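Local coordinates for L-methionine gamma-lyase (Fusobacterium nucleatum subsp. nucleatum, PDB 6LXU), which belongs to the Cys/Met metabolism family of pyridoxal-phosphate-dependent enzymes and carries its cofactor covalently on a lysine, at residues Ala43-Gly46 / Gly47-Ala51; Leu62-Pro65 / Thr66-Val69; Asn72-Ala75 / Ala76-Gly80. One frame throughout, in Å; residues are numbered along the deposited sequence. Where two conformers were deposited one is given.

Contact 1 of 3, residues Ala43-Gly46 / Gly47-Ala51; sequences AEQG and GRRFA
R48 folds back along the helix over the turn formed by E44 and Q45. CB sits beside two backbone oxygens, 3.6 Å from E44 O. CG comes closer still, 3.4 Å from that same E44 O, placed there by a first torsion that sets it anti to the carbonyl carbon (chi1 -73°). The chain then bends at chi3 (-67°), which lays the guanidinium with one face over E44 O and Q45 CA, both nearer its edge than its centre. At the tip the two nitrogens part: NH1 reaches E44 CB at 3.6 Å, while NH2 lies 3.6 Å from Q45 CA. The charge itself is answered elsewhere, since NE forms a salt bridge with E54, and the E44 carboxylate turns away to K327 of the second subunit. All this rides on the short helix 43-50, at the outer reach of the chain, where a neighbouring copy of the protein packs against A43 and F50. Its i to i+4 bonds run without a break across the segments, from G47 N to A43 O through to F50 N to G46 O, the last 3.0 Å long. R49, the next residue and one turn on from Q45, runs alongside Q45, pointing the same way. Their amide and guanidinium planes stack 26° apart, with Q45 NE2 3.5 Å from R49 NH2; Q45 OE1 accepts from D41 N, Q45 NE2 donates to E54, and R49 donates to the backbone oxygens of A55 and Y57. F50 turns its ring edge to G46, with CD2 3.3 Å from G46 O.

Contact 2 of 3, residues Leu62-Pro65 / Thr66-Val69; sequences LGNP and TTTV
An asparagine N-cap starts helix 65-78: N64 stands just before the first turn and bends its side chain back over it. With CG anti to the backbone N (chi1 174°), the amide runs alongside T66, and OD1 accepts from T66 N at 2.9 Å, a weak capping bond with an N-H...O angle of only 129°. The other end of the amide, ND2, donates to Y33 O and T60 OG1, so both polar ends of the amide are engaged, which fixes its rotation. N64 also serves the turn through its backbone: T68 N donates to N64 O at 2.8 Å, and V69 N makes a weak bond to P65 O. T67 crosses the N64 side chain at about a right angle, its OG1 3.8 Å from N64 CB. A water ties the turn together further, accepting from N64 N at 3.1 Å and from T68 OG1 at 2.8 Å; T68 OG1 is also hydrogen-bonded to Y57 OH. P31 and Y33 engage the T66 hydroxyl, and A253 of helix 250-260 packs against T66 and T67. P65 has no N-H and costs this largely buried first turn no unmet donor, while N64 OD1 takes the N-H of T66.

Contact 3 of 3, residues Asn72-Ala75 / Ala76-Gly80; sequences NKIA and ALEEG
A Schellman motif closes helix 65-78 here, with E79 as the C-prime residue in the left-handed region (phi 59°). This one residue swings the chain back so that G80 N donates to A75 O at 3.0 Å, while E79 N makes a weak bond of 3.3 Å to A76 O. Before the break the helix is regular: A76 N bonds to N72 O, L77 N to K73 O and E78 N to I74 O, this last at 3.0 Å. On the flank of the last turns L77 lies against the K73 carbonyl. Its CG, anti to the carbonyl carbon of L77 itself (chi1 -69°), comes 3.4 Å from K73 O, and CD1 follows the same oxygen before meeting I74 CD1 at 4.4 Å, an apolar touch between branch ends. The last turns pack on L224 and V226 of strand 223-227, in the seven-stranded sheet, through I74, and on L11 and T14 of helix 11-17 through L77. E78 is bent at chi2 (-74°), and its CG rests 3.7 Å from I74 O; its buried carboxylate is met through OE2 by H208 and N188. The E79 carboxylate forms salt bridges with K197, K8 and K200, and three lysines gathered at the C-terminal end of a helix probably also suit the negative end of its dipole, K197 bonding to L77 O as well. Both acids are thus answered from beyond the turn, whereas the backbone bonds that shape the helix end are made within it. The backbone at G80 also lies against A75, with A75 CB 3.7 Å from G80 O.

Contacts 2 and 3 hold opposite ends of one element, helix 65-78, with centres about 15 Å apart, whereas contact 1 belongs to the preceding helix, 43-50. Contact 1 lies farthest out, its centre about 37 Å from the chain's centre, and its charged side chains look to nearby loop residues and to a second subunit. Contact 2 is buried and relies on amide, hydroxyl and water chemistry; its one residue within reach of another subunit is P65, packed on Y25 of the third subunit. Contact 3, nearest the chain's centre, meets no other subunit; its apolar side chains meet the sheet and helix 11-17, and its carboxylates lysine, histidine and asparagine partners of the same chain.

Contact 1 of 3, residues Ala43-Gly46 / Gly47-Ala51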
ATOM      1  N   ALA A  43      -5.079 -28.362 -15.092  1.00 10.73           N
ATOM      2  CA  ALA A  43      -4.786 -27.963 -16.468  1.00 10.75           C
ATOM      3  C   ALA A  43      -6.077 -27.618 -17.206  1.00 10.68           C
ATOM      4  O   ALA A  43      -6.155 -26.624 -17.919  1.00 10.92           O
ATOM      5  CB  ALA A  43      -4.041 -29.068 -17.208  1.00 10.69           C
ATOM      6  N   GLU A  44      -7.100 -28.453 -16.997  1.00 11.17           N
ATOM      7  CA  GLU A  44      -8.391 -28.268 -17.671  1.00 11.73           C
ATOM      8  C   GLU A  44      -9.065 -26.951 -17.294  1.00 11.31           C
ATOM      9  O   GLU A  44      -9.620 -26.280 -18.155  1.00 11.40           O
ATOM     10  CB  GLU A  44      -9.339 -29.439 -17.396  1.00 12.45           C
ATOM     11  CG  GLU A  44      -8.916 -30.763 -18.042  1.00 13.08           C
ATOM     12  CD  GLU A  44      -7.943 -31.597 -17.208  1.00 13.54           C
ATOM     13  OE1 GLU A  44      -7.449 -31.140 -16.152  1.00 13.94           O
ATOM     14  OE2 GLU A  44      -7.655 -32.745 -17.608  1.00 15.00           O
ATOM     15  N   GLN A  45      -8.978 -26.558 -16.025  1.00 11.49           N
ATOM     16  CA  GLN A  45      -9.519 -25.251 -15.621  1.00 11.70           C
ATOM     17  C   GLN A  45      -8.791 -24.112 -16.344  1.00 11.13           C
ATOM     18  O   GLN A  45      -9.414 -23.178 -16.842  1.00 11.26           O
ATOM     19  CB  GLN A  45      -9.455 -25.044 -14.110  1.00 12.40           C
ATOM     20  CG  GLN A  45     -10.026 -23.693 -13.685  1.00 13.12           C
ATOM     21  CD  GLN A  45     -10.000 -23.490 -12.198  1.00 13.79           C
ATOM     22  OE1 GLN A  45      -8.932 -23.398 -11.601  1.00 14.48           O
ATOM     23  NE2 GLN A  45     -11.175 -23.411 -11.588  1.00 15.03           N
ATOM     24  N   GLY A  46      -7.461 -24.197 -16.430  1.00 10.41           N
ATOM     25  CA  GLY A  46      -6.714 -23.191 -17.189  1.00 10.78           C
ATOM     26  C   GLY A  46      -7.201 -23.119 -18.627  1.00 10.81           C
ATOM     27  O   GLY A  46      -7.460 -22.044 -19.156  1.00 11.13           O
ATOM     28  N   GLY A  47      -7.352 -24.286 -19.258  1.00 11.22           N
ATOM     29  CA  GLY A  47      -7.871 -24.343 -20.629  1.00 11.45           C
ATOM     30  C   GLY A  47      -9.250 -23.722 -20.785  1.00 11.72           C
ATOM     31  O   GLY A  47      -9.492 -22.973 -21.720  1.00 12.20           O
ATOM     32  N   ARG A  48     -10.132 -24.010 -19.839  1.00 12.18           N
ATOM     33  CA  ARG A  48     -11.488 -23.454 -19.891  1.00 13.13           C
ATOM     34  C   ARG A  48     -11.468 -21.933 -19.778  1.00 13.38           C
ATOM     35  O   ARG A  48     -12.219 -21.248 -20.464  1.00 14.38           O
ATOM     36  CB  ARG A  48     -12.386 -24.054 -18.816  1.00 14.07           C
ATOM     37  CG  ARG A  48     -12.796 -25.488 -19.114  1.00 14.73           C
ATOM     38  CD  ARG A  48     -13.904 -25.960 -18.191  1.00 15.91           C
ATOM     39  NE  ARG A  48     -13.458 -26.079 -16.805  1.00 16.52           N
ATOM     40  CZ  ARG A  48     -12.882 -27.156 -16.255  1.00 17.59           C
ATOM     41  NH1 ARG A  48     -12.669 -28.255 -16.976  1.00 18.37           N
ATOM     42  NH2 ARG A  48     -12.520 -27.134 -14.983  1.00 18.80           N
ATOM     43  N   ARG A  49     -10.583 -21.386 -18.949  1.00 13.08           N
ATOM     44  CA  ARG A  49     -10.503 -19.922 -18.843  1.00 13.79           C
ATOM     45  C   ARG A  49      -9.972 -19.291 -20.105  1.00 13.57           C
ATOM     46  O   ARG A  49     -10.511 -18.289 -20.553  1.00 14.19           O
ATOM     47  CB  ARG A  49      -9.687 -19.497 -17.643  1.00 14.31           C
ATOM     48  CG  ARG A  49     -10.409 -19.868 -16.380  1.00 14.89           C
ATOM     49  CD  ARG A  49     -10.024 -18.977 -15.252  1.00 15.24           C
ATOM     50  NE  ARG A  49     -10.711 -19.416 -14.046  1.00 15.12           N
ATOM     51  CZ  ARG A  49     -10.178 -19.455 -12.837  1.00 14.53           C
ATOM     52  NH1 ARG A  49      -8.931 -19.042 -12.636  1.00 13.68           N
ATOM     53  NH2 ARG A  49     -10.897 -19.901 -11.810  1.00 15.61           N
ATOM     54  N   PHE A  50      -8.947 -19.892 -20.708  1.00 13.53           N
ATOM     55  CA  PHE A  50      -8.418 -19.384 -21.972  1.00 13.83           C
ATOM     56  C   PHE A  50      -9.404 -19.522 -23.137  1.00 15.14           C
ATOM     57  O   PHE A  50      -9.364 -18.730 -24.076  1.00 16.85           O
ATOM     58  CB  PHE A  50      -7.082 -20.045 -22.323  1.00 13.13           C
ATOM     59  CG  PHE A  50      -5.913 -19.376 -21.669  1.00 12.49           C
ATOM     60  CD1 PHE A  50      -5.389 -18.221 -22.225  1.00 12.50           C
ATOM     61  CD2 PHE A  50      -5.364 -19.864 -20.487  1.00 12.29           C
ATOM     62  CE1 PHE A  50      -4.320 -17.569 -21.637  1.00 12.71           C
ATOM     63  CE2 PHE A  50      -4.288 -19.205 -19.889  1.00 12.16           C
ATOM     64  CZ  PHE A  50      -3.779 -18.055 -20.464  1.00 12.27           C
ATOM     65  N   ALA A  51     -10.276 -20.526 -23.063  1.00 16.08           N
ATOM     66  CA  ALA A  51     -11.309 -20.741 -24.085  1.00 17.59           C
ATOM     67  C   ALA A  51     -12.613 -19.985 -23.791  1.00 19.25           C
ATOM     68  O   ALA A  51     -13.601 -20.179 -24.511  1.00 20.57           O
ATOM     69  CB  ALA A  51     -11.582 -22.233 -24.217  1.00 17.80           C
TER

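Contact 2 of 3, residues Leu62-Pro65 / Thr66-Val69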
ATOM      1  N   LEU A  62      -4.968  -8.684 -18.098  1.00  6.44           N
ATOM      2  CA  LEU A  62      -6.296  -9.013 -18.651  1.00  7.17           C
ATOM      3  C   LEU A  62      -7.434  -8.537 -17.763  1.00  7.49           C
ATOM      4  O   LEU A  62      -8.476  -8.090 -18.276  1.00  9.75           O
ATOM      5  CB  LEU A  62      -6.434 -10.514 -18.876  1.00  7.93           C
ATOM      6  CG  LEU A  62      -5.456 -11.144 -19.861  1.00  8.82           C
ATOM      7  CD1 LEU A  62      -5.623 -12.657 -19.911  1.00  9.27           C
ATOM      8  CD2 LEU A  62      -5.593 -10.546 -21.243  1.00  9.71           C
ATOM      9  N   GLY A  63      -7.253  -8.634 -16.451  1.00  6.73           N
ATOM     10  CA  GLY A  63      -8.277  -8.282 -15.481  1.00  6.38           C
ATOM     11  C   GLY A  63      -7.879  -8.759 -14.108  1.00  6.12           C
ATOM     12  O   GLY A  63      -7.045  -9.637 -13.968  1.00  6.00           O
ATOM     13  N   ASN A  64      -8.501  -8.161 -13.087  1.00  5.76           N
ATOM     14  CA  ASN A  64      -8.148  -8.420 -11.698  1.00  5.54           C
ATOM     15  C   ASN A  64      -9.405  -8.155 -10.864  1.00  5.56           C
ATOM     16  O   ASN A  64     -10.120  -7.216 -11.157  1.00  5.48           O
ATOM     17  CB  ASN A  64      -6.997  -7.466 -11.307  1.00  5.41           C
ATOM     18  CG  ASN A  64      -6.629  -7.530  -9.844  1.00  5.32           C
ATOM     19  OD1 ASN A  64      -7.366  -7.051  -8.982  1.00  5.40           O
ATOM     20  ND2 ASN A  64      -5.465  -8.109  -9.546  1.00  5.06           N
ATOM     21  N   PRO A  65      -9.655  -8.967  -9.821  1.00  5.89           N
ATOM     22  CA  PRO A  65     -10.928  -8.781  -9.106  1.00  6.12           C
ATOM     23  C   PRO A  65     -11.101  -7.415  -8.442  1.00  5.67           C
ATOM     24  O   PRO A  65     -12.211  -6.894  -8.414  1.00  5.82           O
ATOM     25  CB  PRO A  65     -10.984  -9.934  -8.110  1.00  6.85           C
ATOM     26  CG  PRO A  65      -9.742 -10.703  -8.280  1.00  7.03           C
ATOM     27  CD  PRO A  65      -8.913 -10.144  -9.367  1.00  6.43           C
ATOM     28  N   THR A  66     -10.033  -6.845  -7.878  1.00  5.15           N
ATOM     29  CA  THR A  66     -10.137  -5.493  -7.324  1.00  5.19           C
ATOM     30  C   THR A  66     -10.525  -4.502  -8.421  1.00  5.16           C
ATOM     31  O   THR A  66     -11.435  -3.697  -8.284  1.00  5.16           O
ATOM     32  CB  THR A  66      -8.833  -5.067  -6.626  1.00  5.30           C
ATOM     33  OG1 THR A  66      -8.442  -6.061  -5.680  1.00  5.25           O
ATOM     34  CG2 THR A  66      -8.992  -3.705  -5.970  1.00  5.50           C
ATOM     35  N   THR A  67      -9.826  -4.594  -9.550  1.00  5.11           N
ATOM     36  CA  THR A  67     -10.087  -3.704 -10.667  1.00  5.28           C
ATOM     37  C   THR A  67     -11.493  -3.902 -11.242  1.00  5.43           C
ATOM     38  O   THR A  67     -12.128  -2.935 -11.642  1.00  5.58           O
ATOM     39  CB  THR A  67      -9.009  -3.902 -11.721  1.00  5.48           C
ATOM     40  OG1 THR A  67      -7.755  -3.795 -11.045  1.00  6.08           O
ATOM     41  CG2 THR A  67      -9.098  -2.876 -12.806  1.00  5.62           C
ATOM     42  N   THR A  68     -11.957  -5.148 -11.274  1.00  5.65           N
ATOM     43  CA  THR A  68     -13.319  -5.412 -11.753  1.00  6.02           C
ATOM     44  C   THR A  68     -14.376  -4.641 -10.967  1.00  6.06           C
ATOM     45  O   THR A  68     -15.328  -4.117 -11.547  1.00  6.32           O
ATOM     46  CB  THR A  68     -13.625  -6.912 -11.700  1.00  6.34           C
ATOM     47  OG1 THR A  68     -12.765  -7.556 -12.641  1.00  6.78           O
ATOM     48  CG2 THR A  68     -15.082  -7.221 -12.047  1.00  6.62           C
ATOM     49  N   VAL A  69     -14.212  -4.569  -9.655  1.00  6.08           N
ATOM     50  CA  VAL A  69     -15.148  -3.801  -8.829  1.00  6.29           C
ATOM     51  C   VAL A  69     -15.177  -2.346  -9.249  1.00  6.05           C
ATOM     52  O   VAL A  69     -16.244  -1.765  -9.412  1.00  6.14           O
ATOM     53  CB  VAL A  69     -14.834  -3.960  -7.343  1.00  6.79           C
ATOM     54  CG1 VAL A  69     -15.640  -2.985  -6.494  1.00  7.03           C
ATOM     55  CG2 VAL A  69     -15.123  -5.384  -6.920  1.00  7.34           C
TER
HETATM   56  O   HOH W   1     -10.714  -6.363 -14.206  1.00 11.67           O

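Contact 3 of 3, residues Asn72-Ala75 / Ala76-Gly80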
ATOM      1  N   ASN A  72     -16.935  -2.041 -12.657  1.00  6.48           N
ATOM      2  CA  ASN A  72     -18.389  -2.162 -12.490  1.00  7.15           C
ATOM      3  C   ASN A  72     -19.003  -0.906 -11.879  1.00  6.94           C
ATOM      4  O   ASN A  72     -20.107  -0.498 -12.261  1.00  7.51           O
ATOM      5  CB  ASN A  72     -18.728  -3.364 -11.602  1.00  8.60           C
ATOM      6  CG  ASN A  72     -18.434  -4.689 -12.245  1.00  9.88           C
ATOM      7  OD1 ASN A  72     -18.304  -4.790 -13.442  1.00 12.22           O
ATOM      8  ND2 ASN A  72     -18.363  -5.728 -11.428  1.00 11.44           N
ATOM      9  N   LYS A  73     -18.299  -0.300 -10.936  1.00  6.71           N
ATOM     10  CA  LYS A  73     -18.780   0.917 -10.271  0.60  6.91           C
ATOM     11  C   LYS A  73     -18.891   2.070 -11.238  1.00  6.66           C
ATOM     12  O   LYS A  73     -19.908   2.764 -11.270  1.00  6.79           O
ATOM     13  CB  LYS A  73     -17.875   1.338  -9.111  0.60  7.25           C
ATOM     14  CG  LYS A  73     -18.101   0.553  -7.847  0.60  7.40           C
ATOM     15  CD  LYS A  73     -17.196   0.981  -6.709  0.60  7.80           C
ATOM     16  CE  LYS A  73     -17.399   0.071  -5.515  0.60  8.09           C
ATOM     17  NZ  LYS A  73     -18.755   0.214  -4.923  0.60  8.40           N
ATOM     18  N   ILE A  74     -17.842   2.328 -12.026  1.00  6.32           N
ATOM     19  CA  ILE A  74     -17.930   3.444 -12.957  1.00  6.26           C
ATOM     20  C   ILE A  74     -18.983   3.176 -14.043  1.00  6.09           C
ATOM     21  O   ILE A  74     -19.696   4.096 -14.456  1.00  6.24           O
ATOM     22  CB  ILE A  74     -16.554   3.853 -13.524  1.00  6.28           C
ATOM     23  CG1 ILE A  74     -16.650   5.166 -14.307  1.00  6.54           C
ATOM     24  CG2 ILE A  74     -15.954   2.774 -14.409  1.00  6.18           C
ATOM     25  CD1 ILE A  74     -17.105   6.375 -13.507  1.00  6.90           C
ATOM     26  N   ALA A  75     -19.100   1.931 -14.492  1.00  6.15           N
ATOM     27  CA  ALA A  75     -20.164   1.602 -15.432  1.00  6.44           C
ATOM     28  C   ALA A  75     -21.542   1.889 -14.817  1.00  6.40           C
ATOM     29  O   ALA A  75     -22.418   2.435 -15.495  1.00  6.80           O
ATOM     30  CB  ALA A  75     -20.071   0.162 -15.870  1.00  6.80           C
ATOM     31  N   ALA A  76     -21.743   1.523 -13.552  1.00  6.49           N
ATOM     32  CA  ALA A  76     -23.019   1.810 -12.896  1.00  6.87           C
ATOM     33  C   ALA A  76     -23.283   3.304 -12.795  1.00  7.02           C
ATOM     34  O   ALA A  76     -24.423   3.762 -13.004  1.00  7.77           O
ATOM     35  CB  ALA A  76     -23.065   1.165 -11.519  1.00  7.06           C
ATOM     36  N   LEU A  77     -22.251   4.086 -12.477  1.00  6.96           N
ATOM     37  CA  LEU A  77     -22.405   5.532 -12.350  1.00  7.07           C
ATOM     38  C   LEU A  77     -22.729   6.224 -13.663  1.00  7.13           C
ATOM     39  O   LEU A  77     -23.533   7.161 -13.675  1.00  7.62           O
ATOM     40  CB  LEU A  77     -21.155   6.155 -11.724  1.00  7.53           C
ATOM     41  CG  LEU A  77     -20.936   5.791 -10.250  1.00  8.13           C
ATOM     42  CD1 LEU A  77     -19.524   6.153  -9.822  1.00  8.43           C
ATOM     43  CD2 LEU A  77     -21.950   6.455  -9.327  1.00  8.69           C
ATOM     44  N   GLU A  78     -22.120   5.776 -14.753  1.00  6.82           N
ATOM     45  CA  GLU A  78     -22.393   6.319 -16.087  1.00  7.14           C
ATOM     46  C   GLU A  78     -23.617   5.688 -16.761  1.00  7.45           C
ATOM     47  O   GLU A  78     -24.028   6.107 -17.840  1.00  7.91           O
ATOM     48  CB  GLU A  78     -21.173   6.147 -16.997  1.00  6.90           C
ATOM     49  CG  GLU A  78     -19.997   7.044 -16.650  1.00  6.98           C
ATOM     50  CD  GLU A  78     -20.169   8.512 -17.016  1.00  7.07           C
ATOM     51  OE1 GLU A  78     -21.219   8.914 -17.583  1.00  8.00           O
ATOM     52  OE2 GLU A  78     -19.241   9.303 -16.699  1.00  7.30           O
ATOM     53  N   GLU A  79     -24.161   4.646 -16.133  1.00  7.89           N
ATOM     54  CA  GLU A  79     -25.288   3.870 -16.671  1.00  8.97           C
ATOM     55  C   GLU A  79     -24.955   3.256 -18.029  1.00  8.93           C
ATOM     56  O   GLU A  79     -25.764   3.274 -18.964  1.00 10.13           O
ATOM     57  CB  GLU A  79     -26.578   4.697 -16.676  1.00 10.17           C
ATOM     58  CG  GLU A  79     -26.968   5.156 -15.277  1.00 11.58           C
ATOM     59  CD  GLU A  79     -28.251   5.957 -15.242  1.00 13.22           C
ATOM     60  OE1 GLU A  79     -29.219   5.587 -15.937  1.00 15.69           O
ATOM     61  OE2 GLU A  79     -28.287   6.957 -14.510  1.00 14.14           O
ATOM     62  N   GLY A  80     -23.745   2.710 -18.127  1.00  8.67           N
ATOM     63  CA  GLY A  80     -23.318   1.928 -19.267  1.00  8.65           C
ATOM     64  C   GLY A  80     -23.151   0.462 -18.946  1.00  8.54           C
ATOM     65  O   GLY A  80     -23.217   0.043 -17.790  1.00  9.15           O
TER